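Local coordinates for protein restriction endonuclease S subunits (Thermoanaerobacter tengcongensis, PDB 3OKG) that probably serves as the DNA-recognition subunit of a type I restriction-modification methyltransferase, working together with M subunits, at residues I56-I66 / L99-L109; F132-F141 / R398-F408. All blocks are in the same frame, centred on the assembly; numbering follows the deposited sequence.

Contact 1 of 2, residues I56-I66 / L99-L109. With SO4 (sulfate ion), chain D.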
loop_
_atom_site.group_PDB
_atom_site.type_symbol
_atom_site.label_atom_id
_atom_site.label_comp_id
_atom_site.label_asym_id
_atom_site.label_seq_id
_atom_site.Cartn_x
_atom_site.Cartn_y
_atom_site.Cartn_z
ATOM N N ILE A 56 -2.772 -21.388 -14.096
ATOM C CA ILE A 56 -2.818 -19.979 -13.724
ATOM C C ILE A 56 -2.290 -19.763 -12.312
ATOM O O ILE A 56 -1.532 -18.827 -12.060
ATOM C CB ILE A 56 -4.248 -19.417 -13.819
ATOM C CG1 ILE A 56 -4.754 -19.487 -15.262
ATOM C CG2 ILE A 56 -4.293 -17.986 -13.303
ATOM C CD1 ILE A 56 -3.808 -18.877 -16.271
ATOM N N SER A 57 -2.695 -20.634 -11.393
ATOM C CA SER A 57 -2.260 -20.528 -10.011
ATOM C C SER A 57 -0.739 -20.615 -9.874
ATOM O O SER A 57 -0.190 -20.140 -8.872
ATOM C CB SER A 57 -2.950 -21.584 -9.129
ATOM O OG SER A 57 -2.231 -22.805 -9.177
ATOM N N ALA A 58 -0.053 -21.201 -10.862
ATOM C CA ALA A 58 1.407 -21.358 -10.798
ATOM C C ALA A 58 2.169 -20.047 -10.979
ATOM O O ALA A 58 3.380 -19.975 -10.729
ATOM C CB ALA A 58 1.892 -22.381 -11.848
ATOM N N ILE A 59 1.466 -19.027 -11.457
ATOM C CA ILE A 59 2.096 -17.755 -11.807
ATOM C C ILE A 59 1.936 -16.694 -10.713
ATOM O O ILE A 59 0.827 -16.479 -10.182
ATOM C CB ILE A 59 1.521 -17.211 -13.136
ATOM C CG1 ILE A 59 1.862 -18.194 -14.271
ATOM C CG2 ILE A 59 2.087 -15.812 -13.471
ATOM C CD1 ILE A 59 1.608 -17.658 -15.658
ATOM N N ASP A 60 3.033 -16.001 -10.431
ATOM C CA ASP A 60 3.013 -14.775 -9.640
ATOM C C ASP A 60 2.775 -13.622 -10.624
ATOM O O ASP A 60 3.681 -13.228 -11.380
ATOM C CB ASP A 60 4.365 -14.573 -8.919
ATOM C CG ASP A 60 4.427 -13.247 -8.162
ATOM O OD1 ASP A 60 3.471 -12.448 -8.272
ATOM O OD2 ASP A 60 5.427 -12.996 -7.449
ATOM N N SER A 61 1.567 -13.083 -10.615
ATOM C CA SER A 61 1.188 -12.122 -11.666
ATOM C C SER A 61 1.855 -10.778 -11.428
ATOM O O SER A 61 1.926 -9.945 -12.328
ATOM C CB SER A 61 -0.336 -11.919 -11.716
ATOM O OG SER A 61 -0.796 -11.290 -10.530
ATOM N N THR A 62 2.316 -10.556 -10.198
ATOM C CA THR A 62 2.972 -9.281 -9.885
ATOM C C THR A 62 4.246 -9.032 -10.683
ATOM O O THR A 62 4.495 -7.911 -11.129
ATOM C CB THR A 62 3.218 -9.135 -8.389
ATOM O OG1 THR A 62 1.955 -9.177 -7.714
ATOM C CG2 THR A 62 3.928 -7.810 -8.083
ATOM N N VAL A 63 5.055 -10.066 -10.881
ATOM C CA VAL A 63 6.248 -9.908 -11.698
ATOM C C VAL A 63 6.221 -10.793 -12.932
ATOM O O VAL A 63 7.097 -10.695 -13.775
ATOM C CB VAL A 63 7.511 -10.209 -10.918
ATOM C CG1 VAL A 63 7.662 -9.200 -9.781
ATOM C CG2 VAL A 63 7.436 -11.629 -10.377
ATOM N N GLY A 64 5.199 -11.630 -13.047
ATOM C CA GLY A 64 5.065 -12.461 -14.220
ATOM C C GLY A 64 6.048 -13.613 -14.206
ATOM O O GLY A 64 6.828 -13.777 -15.139
ATOM N N LYS A 65 6.035 -14.409 -13.134
ATOM C CA LYS A 65 7.026 -15.499 -13.032
ATOM C C LYS A 65 6.315 -16.803 -12.683
ATOM O O LYS A 65 5.364 -16.795 -11.910
ATOM C CB LYS A 65 8.093 -15.161 -11.989
ATOM C CG LYS A 65 9.222 -16.199 -11.852
ATOM C CD LYS A 65 10.158 -15.809 -10.678
ATOM C CE LYS A 65 11.377 -16.713 -10.621
ATOM N NZ LYS A 65 12.166 -16.706 -11.910
ATOM N N ILE A 66 6.742 -17.909 -13.287
ATOM C CA ILE A 66 6.172 -19.200 -12.924
ATOM C C ILE A 66 6.860 -19.605 -11.602
ATOM O O ILE A 66 8.051 -19.889 -11.590
ATOM C CB ILE A 66 6.453 -20.234 -13.982
ATOM C CG1 ILE A 66 5.716 -19.882 -15.298
ATOM C CG2 ILE A 66 5.983 -21.634 -13.513
ATOM C CD1 ILE A 66 6.323 -20.581 -16.486
ATOM N N LEU A 99 -5.184 -9.279 -15.376
ATOM C CA LEU A 99 -4.507 -9.721 -14.158
ATOM C C LEU A 99 -2.984 -9.891 -14.386
ATOM O O LEU A 99 -2.212 -9.877 -13.447
ATOM C CB LEU A 99 -5.121 -11.021 -13.638
ATOM C CG LEU A 99 -6.537 -10.945 -13.055
ATOM C CD1 LEU A 99 -7.075 -12.322 -12.650
ATOM C CD2 LEU A 99 -6.571 -9.986 -11.885
ATOM N N LYS A 100 -2.596 -10.055 -15.642
ATOM C CA LYS A 100 -1.199 -10.246 -16.047
ATOM C C LYS A 100 -0.636 -11.576 -15.574
ATOM O O LYS A 100 0.527 -11.669 -15.168
ATOM C CB LYS A 100 -0.297 -9.100 -15.572
ATOM C CG LYS A 100 -0.870 -7.714 -15.807
ATOM C CD LYS A 100 -0.795 -7.288 -17.228
ATOM C CE LYS A 100 -1.097 -5.766 -17.309
ATOM N NZ LYS A 100 -1.010 -5.267 -18.708
ATOM N N ASN A 101 -1.452 -12.615 -15.654
ATOM C CA ASN A 101 -0.925 -13.966 -15.523
ATOM C C ASN A 101 -0.164 -14.310 -16.794
ATOM O O ASN A 101 -0.654 -14.985 -17.704
ATOM C CB ASN A 101 -2.062 -14.946 -15.213
ATOM C CG ASN A 101 -2.569 -14.763 -13.805
ATOM O OD1 ASN A 101 -3.754 -14.528 -13.579
ATOM N ND2 ASN A 101 -1.647 -14.817 -12.844
ATOM N N ILE A 102 1.059 -13.804 -16.863
ATOM C CA ILE A 102 1.819 -13.837 -18.100
ATOM C C ILE A 102 3.249 -14.084 -17.675
ATOM O O ILE A 102 3.733 -13.381 -16.792
ATOM C CB ILE A 102 1.775 -12.473 -18.797
ATOM C CG1 ILE A 102 0.320 -12.102 -19.178
ATOM C CG2 ILE A 102 2.707 -12.467 -20.029
ATOM C CD1 ILE A 102 0.155 -10.611 -19.471
ATOM N N ALA A 103 3.936 -15.044 -18.297
ATOM C CA ALA A 103 5.247 -15.446 -17.761
ATOM C C ALA A 103 6.116 -16.011 -18.826
ATOM O O ALA A 103 5.619 -16.460 -19.852
ATOM C CB ALA A 103 5.055 -16.477 -16.670
ATOM N N LEU A 104 7.420 -16.020 -18.555
ATOM C CA LEU A 104 8.411 -16.565 -19.478
ATOM C C LEU A 104 8.816 -17.938 -18.995
ATOM O O LEU A 104 9.099 -18.125 -17.821
ATOM C CB LEU A 104 9.642 -15.661 -19.509
ATOM C CG LEU A 104 10.830 -16.088 -20.385
ATOM C CD1 LEU A 104 10.449 -16.017 -21.878
ATOM C CD2 LEU A 104 12.037 -15.203 -20.071
ATOM N N VAL A 105 8.803 -18.908 -19.890
ATOM C CA VAL A 105 9.059 -20.281 -19.493
ATOM C C VAL A 105 10.577 -20.490 -19.376
ATOM O O VAL A 105 11.301 -20.272 -20.348
ATOM C CB VAL A 105 8.468 -21.267 -20.529
ATOM C CG1 VAL A 105 8.863 -22.733 -20.180
ATOM C CG2 VAL A 105 6.928 -21.110 -20.609
ATOM N N PRO A 106 11.053 -20.875 -18.195
ATOM C CA PRO A 106 12.490 -21.091 -17.979
ATOM C C PRO A 106 12.958 -22.359 -18.680
ATOM O O PRO A 106 12.111 -23.111 -19.164
ATOM C CB PRO A 106 12.590 -21.258 -16.462
ATOM C CG PRO A 106 11.260 -21.787 -16.058
ATOM C CD PRO A 106 10.264 -21.144 -16.980
ATOM N N PRO A 107 14.265 -22.608 -18.745
ATOM C CA PRO A 107 14.722 -23.820 -19.430
ATOM C C PRO A 107 14.372 -25.106 -18.678
ATOM O O PRO A 107 14.148 -26.118 -19.335
ATOM C CB PRO A 107 16.246 -23.589 -19.572
ATOM C CG PRO A 107 16.559 -22.412 -18.686
ATOM C CD PRO A 107 15.325 -21.581 -18.677
ATOM N N ASP A 108 14.292 -25.062 -17.349
ATOM C CA ASP A 108 13.965 -26.243 -16.556
ATOM C C ASP A 108 12.587 -26.802 -16.917
ATOM O O ASP A 108 12.311 -27.971 -16.703
ATOM C CB ASP A 108 14.071 -25.941 -15.045
ATOM C CG ASP A 108 14.042 -24.431 -14.732
ATOM O OD1 ASP A 108 14.860 -23.643 -15.315
ATOM O OD2 ASP A 108 13.209 -24.038 -13.876
ATOM N N LEU A 109 11.736 -25.972 -17.512
ATOM C CA LEU A 109 10.371 -26.394 -17.853
ATOM C C LEU A 109 10.192 -26.763 -19.339
ATOM O O LEU A 109 9.072 -26.959 -19.809
ATOM C CB LEU A 109 9.363 -25.299 -17.449
ATOM C CG LEU A 109 9.174 -25.163 -15.947
ATOM C CD1 LEU A 109 8.129 -24.104 -15.564
ATOM C CD2 LEU A 109 8.789 -26.528 -15.390
HETATM S S SO4 D . -6.295 -22.825 -15.325
HETATM O O1 SO4 D . -6.696 -23.805 -16.320
HETATM O O2 SO4 D . -4.932 -22.380 -15.630
HETATM O O3 SO4 D . -7.162 -21.654 -15.409
HETATM O O4 SO4 D . -6.343 -23.415 -14.002
HETATM O O HOH W 1 -2.032 -16.396 -10.615
HETATM O O HOH W 2 8.778 -14.986 -16.212
HETATM O O HOH W 3 8.855 -17.646 -15.158
#

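Contact 2 of 2, residues F132-F141 / R398-F408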
loop_
_atom_site.group_PDB
_atom_site.type_symbol
_atom_site.label_atom_id
_atom_site.label_comp_id
_atom_site.label_asym_id
_atom_site.label_seq_id
_atom_site.Cartn_x
_atom_site.Cartn_y
_atom_site.Cartn_z
ATOM N N PHE A 132 12.073 -10.141 -24.837
ATOM C CA PHE A 132 11.429 -8.931 -25.360
ATOM C C PHE A 132 9.933 -9.178 -25.496
ATOM O O PHE A 132 9.116 -8.362 -25.058
ATOM C CB PHE A 132 12.063 -8.483 -26.689
ATOM C CG PHE A 132 11.534 -7.157 -27.183
ATOM C CD1 PHE A 132 12.011 -5.971 -26.653
ATOM C CD2 PHE A 132 10.542 -7.111 -28.151
ATOM C CE1 PHE A 132 11.522 -4.743 -27.097
ATOM C CE2 PHE A 132 10.039 -5.889 -28.608
ATOM C CZ PHE A 132 10.533 -4.707 -28.080
ATOM N N LEU A 133 9.548 -10.308 -26.086
ATOM C CA LEU A 133 8.112 -10.655 -26.135
ATOM C C LEU A 133 7.454 -10.722 -24.746
ATOM O O LEU A 133 6.306 -10.292 -24.550
ATOM C CB LEU A 133 7.863 -11.963 -26.916
ATOM C CG LEU A 133 8.327 -11.956 -28.383
ATOM C CD1 LEU A 133 7.843 -13.224 -29.069
ATOM C CD2 LEU A 133 7.751 -10.722 -29.134
ATOM N N PHE A 134 8.162 -11.304 -23.784
ATOM C CA PHE A 134 7.627 -11.409 -22.426
ATOM C C PHE A 134 7.264 -10.011 -21.919
ATOM O O PHE A 134 6.137 -9.760 -21.496
ATOM C CB PHE A 134 8.709 -12.003 -21.507
ATOM C CG PHE A 134 8.408 -11.855 -20.037
ATOM C CD1 PHE A 134 7.201 -12.310 -19.506
ATOM C CD2 PHE A 134 9.331 -11.269 -19.184
ATOM C CE1 PHE A 134 6.922 -12.200 -18.124
ATOM C CE2 PHE A 134 9.048 -11.143 -17.797
ATOM C CZ PHE A 134 7.819 -11.603 -17.293
ATOM N N HIS A 135 8.229 -9.099 -21.945
ATOM C CA HIS A 135 7.962 -7.759 -21.394
ATOM C C HIS A 135 6.917 -6.987 -22.176
ATOM O O HIS A 135 6.052 -6.333 -21.618
ATOM C CB HIS A 135 9.261 -6.960 -21.291
ATOM C CG HIS A 135 10.142 -7.432 -20.193
ATOM N ND1 HIS A 135 9.813 -7.273 -18.867
ATOM C CD2 HIS A 135 11.357 -8.039 -20.210
ATOM C CE1 HIS A 135 10.772 -7.778 -18.110
ATOM N NE2 HIS A 135 11.723 -8.249 -18.903
ATOM N N LEU A 136 6.976 -7.130 -23.495
ATOM C CA LEU A 136 5.976 -6.549 -24.379
ATOM C C LEU A 136 4.574 -7.053 -24.042
ATOM O O LEU A 136 3.639 -6.262 -23.922
ATOM C CB LEU A 136 6.308 -6.859 -25.841
ATOM C CG LEU A 136 5.616 -5.989 -26.893
ATOM C CD1 LEU A 136 5.746 -4.515 -26.542
ATOM C CD2 LEU A 136 6.182 -6.267 -28.277
ATOM N N CYS A 137 4.426 -8.368 -23.888
ATOM C CA CYS A 137 3.126 -8.939 -23.570
ATOM C C CYS A 137 2.571 -8.546 -22.216
ATOM O O CYS A 137 1.366 -8.649 -21.987
ATOM C CB CYS A 137 3.156 -10.463 -23.695
ATOM S SG CYS A 137 3.245 -10.936 -25.421
ATOM N N ARG A 138 3.435 -8.115 -21.300
ATOM C CA ARG A 138 2.935 -7.619 -20.018
ATOM C C ARG A 138 2.397 -6.191 -20.070
ATOM O O ARG A 138 1.844 -5.695 -19.073
ATOM C CB ARG A 138 4.038 -7.732 -18.957
ATOM C CG ARG A 138 4.253 -9.190 -18.603
ATOM C CD ARG A 138 5.050 -9.393 -17.373
ATOM N NE ARG A 138 4.573 -8.641 -16.223
ATOM C CZ ARG A 138 3.715 -9.074 -15.310
ATOM N NH1 ARG A 138 3.169 -10.275 -15.402
ATOM N NH2 ARG A 138 3.410 -8.285 -14.296
ATOM N N SER A 139 2.564 -5.528 -21.201
ATOM C CA SER A 139 2.123 -4.137 -21.269
ATOM C C SER A 139 0.610 -4.026 -21.412
ATOM O O SER A 139 -0.017 -4.839 -22.098
ATOM C CB SER A 139 2.756 -3.389 -22.437
ATOM O OG SER A 139 2.109 -2.127 -22.562
ATOM N N ASP A 140 0.038 -2.997 -20.794
ATOM C CA ASP A 140 -1.365 -2.604 -21.050
ATOM C C ASP A 140 -1.620 -2.362 -22.557
ATOM O O ASP A 140 -2.735 -2.534 -23.032
ATOM C CB ASP A 140 -1.713 -1.308 -20.297
ATOM C CG ASP A 140 -1.802 -1.487 -18.790
ATOM O OD1 ASP A 140 -1.734 -2.634 -18.281
ATOM O OD2 ASP A 140 -1.942 -0.452 -18.094
ATOM N N PHE A 141 -0.592 -1.978 -23.298
ATOM C CA PHE A 141 -0.757 -1.740 -24.737
ATOM C C PHE A 141 -1.337 -2.980 -25.434
ATOM O O PHE A 141 -2.091 -2.865 -26.420
ATOM C CB PHE A 141 0.575 -1.337 -25.391
ATOM C CG PHE A 141 0.444 -1.013 -26.846
ATOM C CD1 PHE A 141 -0.123 0.191 -27.251
ATOM C CD2 PHE A 141 0.854 -1.916 -27.815
ATOM C CE1 PHE A 141 -0.255 0.495 -28.603
ATOM C CE2 PHE A 141 0.720 -1.616 -29.160
ATOM C CZ PHE A 141 0.157 -0.412 -29.551
ATOM N N ARG A 398 1.908 -1.226 -11.536
ATOM C CA ARG A 398 1.744 0.075 -12.193
ATOM C C ARG A 398 3.074 0.789 -12.494
ATOM O O ARG A 398 3.198 1.526 -13.487
ATOM C CB ARG A 398 0.823 0.970 -11.366
ATOM C CG ARG A 398 -0.605 0.380 -11.215
ATOM C CD ARG A 398 -1.243 -0.065 -12.554
ATOM N NE ARG A 398 -1.171 0.980 -13.572
ATOM C CZ ARG A 398 -1.391 0.781 -14.872
ATOM N NH1 ARG A 398 -1.747 -0.420 -15.311
ATOM N NH2 ARG A 398 -1.284 1.794 -15.725
ATOM N N LEU A 399 4.059 0.603 -11.627
ATOM C CA LEU A 399 5.389 1.109 -11.945
ATOM C C LEU A 399 5.975 0.329 -13.102
ATOM O O LEU A 399 6.666 0.895 -13.945
ATOM C CB LEU A 399 6.344 1.001 -10.748
ATOM C CG LEU A 399 6.006 1.765 -9.466
ATOM C CD1 LEU A 399 7.255 1.840 -8.551
ATOM C CD2 LEU A 399 5.457 3.123 -9.722
ATOM N N GLU A 400 5.735 -0.983 -13.129
ATOM C CA GLU A 400 6.146 -1.774 -14.292
ATOM C C GLU A 400 5.593 -1.138 -15.572
ATOM O O GLU A 400 6.309 -0.972 -16.566
ATOM C CB GLU A 400 5.649 -3.222 -14.189
ATOM C CG GLU A 400 5.934 -4.050 -15.458
ATOM C CD GLU A 400 5.414 -5.497 -15.346
ATOM O OE1 GLU A 400 4.413 -5.734 -14.621
ATOM O OE2 GLU A 400 6.003 -6.392 -15.990
ATOM N N GLN A 401 4.298 -0.817 -15.565
ATOM C CA GLN A 401 3.664 -0.238 -16.743
ATOM C C GLN A 401 4.312 1.082 -17.168
ATOM O O GLN A 401 4.512 1.332 -18.350
ATOM C CB GLN A 401 2.162 -0.024 -16.491
ATOM C CG GLN A 401 1.449 0.411 -17.727
ATOM C CD GLN A 401 1.586 -0.590 -18.864
ATOM O OE1 GLN A 401 1.399 -1.789 -18.666
ATOM N NE2 GLN A 401 1.900 -0.098 -20.057
ATOM N N ALA A 402 4.661 1.930 -16.203
ATOM C CA ALA A 402 5.288 3.195 -16.565
ATOM C C ALA A 402 6.658 2.954 -17.219
ATOM O O ALA A 402 7.022 3.617 -18.188
ATOM C CB ALA A 402 5.408 4.105 -15.341
ATOM N N ILE A 403 7.386 1.956 -16.742
ATOM C CA ILE A 403 8.655 1.564 -17.398
ATOM C C ILE A 403 8.447 1.024 -18.829
ATOM O O ILE A 403 9.151 1.410 -19.776
ATOM C CB ILE A 403 9.419 0.529 -16.519
ATOM C CG1 ILE A 403 9.857 1.187 -15.196
ATOM C CG2 ILE A 403 10.630 -0.021 -17.253
ATOM C CD1 ILE A 403 10.308 0.185 -14.127
ATOM N N LEU A 404 7.467 0.146 -18.992
ATOM C CA LEU A 404 7.222 -0.458 -20.293
ATOM C C LEU A 404 6.814 0.613 -21.307
ATOM O O LEU A 404 7.191 0.544 -22.481
ATOM C CB LEU A 404 6.142 -1.531 -20.196
ATOM C CG LEU A 404 6.516 -2.728 -19.288
ATOM C CD1 LEU A 404 5.355 -3.747 -19.357
ATOM C CD2 LEU A 404 7.841 -3.376 -19.768
ATOM N N ASP A 405 6.048 1.599 -20.860
ATOM C CA ASP A 405 5.610 2.661 -21.775
ATOM C C ASP A 405 6.806 3.401 -22.355
ATOM O O ASP A 405 6.864 3.684 -23.562
ATOM C CB ASP A 405 4.674 3.650 -21.068
ATOM C CG ASP A 405 3.280 3.089 -20.882
ATOM O OD1 ASP A 405 2.940 2.087 -21.557
ATOM O OD2 ASP A 405 2.524 3.637 -20.059
ATOM N N LYS A 406 7.769 3.699 -21.502
ATOM C CA LYS A 406 9.027 4.297 -21.978
ATOM C C LYS A 406 9.802 3.352 -22.911
ATOM O O LYS A 406 10.317 3.760 -23.954
ATOM C CB LYS A 406 9.932 4.641 -20.795
ATOM C CG LYS A 406 9.354 5.617 -19.798
ATOM C CD LYS A 406 10.401 5.916 -18.725
ATOM C CE LYS A 406 9.796 6.533 -17.461
ATOM N NZ LYS A 406 10.835 7.306 -16.745
ATOM N N ALA A 407 9.886 2.084 -22.520
ATOM C CA ALA A 407 10.639 1.102 -23.288
ATOM C C ALA A 407 10.102 1.002 -24.708
ATOM O O ALA A 407 10.868 0.987 -25.665
ATOM C CB ALA A 407 10.582 -0.268 -22.610
ATOM N N PHE A 408 8.780 0.946 -24.858
ATOM C CA PHE A 408 8.243 0.562 -26.152
ATOM C C PHE A 408 7.957 1.749 -27.059
ATOM O O PHE A 408 7.427 1.585 -28.146
ATOM C CB PHE A 408 7.047 -0.377 -25.983
ATOM C CG PHE A 408 7.404 -1.625 -25.218
ATOM C CD1 PHE A 408 8.534 -2.350 -25.566
ATOM C CD2 PHE A 408 6.628 -2.064 -24.150
ATOM C CE1 PHE A 408 8.883 -3.505 -24.883
ATOM C CE2 PHE A 408 6.968 -3.212 -23.449
ATOM C CZ PHE A 408 8.100 -3.935 -23.806
HETATM O O HOH W 4 3.845 -0.049 -23.232
HETATM O O HOH W 5 -1.423 2.105 -18.841
#

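Contact 1 of 2, residues I56-I66 / L99-L109
A short β-hairpin, strands 59-60 and 65-66, lies over the edge strand 102-104, and the isoleucines of its two strands, Ile59 and Ile66, meet on the methyl of Ala103. Ile59 CD1 comes within 3.8 Å of Ala103 CB, and Ile66 CG1 within 3.7 Å of the same carbon. With CG1 anti to the carbonyl carbon (chi1 -66°), Ile66 sends CD1 on toward Pro106 CD, while its other branch, CG2, meets Leu109 CD1 tip to tip at 3.9 Å. At the other end sits the amide of Asn101, centre of an inverse gamma turn: Ile56 CG2 lies across its OD1, Ser61 CB is 3.4 Å from its ND2, and ND2 gives a weak bond to a water also held by Ile56 O and Ile59 O. The OG of Ser61 turns to Lys397, which also binds Leu99 O.

No direct hydrogen bond joins the two segments, and water does the polar work. One water links Gly64 O to Leu104 N, while another accepts from Ile66 N (2.8 Å) and donates to Leu104 O (2.7 Å). The hairpin thus sits beside the strand without becoming part of its sheet. Its own turn is tied internally: Gly64 N and Lys65 N both bond to Asp60 O, and Asp60 OD1 accepts from Thr62 N in an Asx turn. The backbone N of Ile56 donates to O2 of a sulfate (2.8 Å), probably from the crystallisation liquor; Ser115 and Arg80 also bind this ion. Two residues facing one across the strands, with Gly64 at positive phi (75°), mark the turn as a G1 β-bulge hairpin, here on the flank of the first specificity domain.

Contact 2 of 2, residues F132-F141 / R398-F408
Phe408, just past the end of helix 392-407, sets one face of its ring against Leu136 and its edge against Phe132 to form a tightly packed part of this contact. Leu136 CD1 stands over the ring centre, 3.3 Å from the centroid and only 3° off the normal, a close CH-pi contact. The edge of Phe408 is turned to the face of Phe132 in an offset edge-to-face pair, planes at 88° and centroids 5.5 Å apart. One turn back, Leu404 CD1 fills the corner between His135 O (3.5 Å) and Ser139 CA.

Polar side chains fasten the rest. Glu400 is stretched out, CG anti to the backbone N (chi1 174°), which carries its carboxylate out to the edge of Arg138: NE bonds to OE2 (2.7 Å) and NH2 to OE1 (2.8 Å), both through syn lone pairs and nearly in one plane. Since Arg138 NH2 also donates to Ser61 O, the buried guanidinium is held from more than one direction. Gln401 spans the start of helix 140-143, its OE1 taking Asp140 N from above the carbonyl plane (2.8 Å) while NE2 donates almost straight to OG of Ser139, the N-cap residue. Its amide lies stacked against the Asp140 carboxylate. A water bridges Ser139 OG and Asp405 OD1.

Toward solvent the fit loosens. Exposed Arg398 forms a salt bridge to Asp140 OD2 through NH1 (2.8 Å), and another water joins that oxygen to NH2. Helix 174-216 lies alongside, where Val184 touches His135 and Ala407 and Glu185 accepts from His135 NE2, while Pro170 of strand 168-171 packs against Leu136 and Phe408.

From the N terminus, contact 1 comes first and closes a loop of 32 residues that includes strands 70-73, 81-84 and 90-93, all within the first specificity domain. Contact 2 opens only afterwards, so the two follow in series and neither nest nor cross. Its loop is far longer, 256 residues, running out along helix 174-216, through the second specificity domain and back along helix 365-388, until helix 392-407 docks on the first domain near where the loop began. This return is consistent with the circular organisation described for type I S subunits. The contacts themselves adjoin: Lys100 NZ of 99-109 forms a salt bridge with Asp140 OD1 of 132-141 at 2.8 Å.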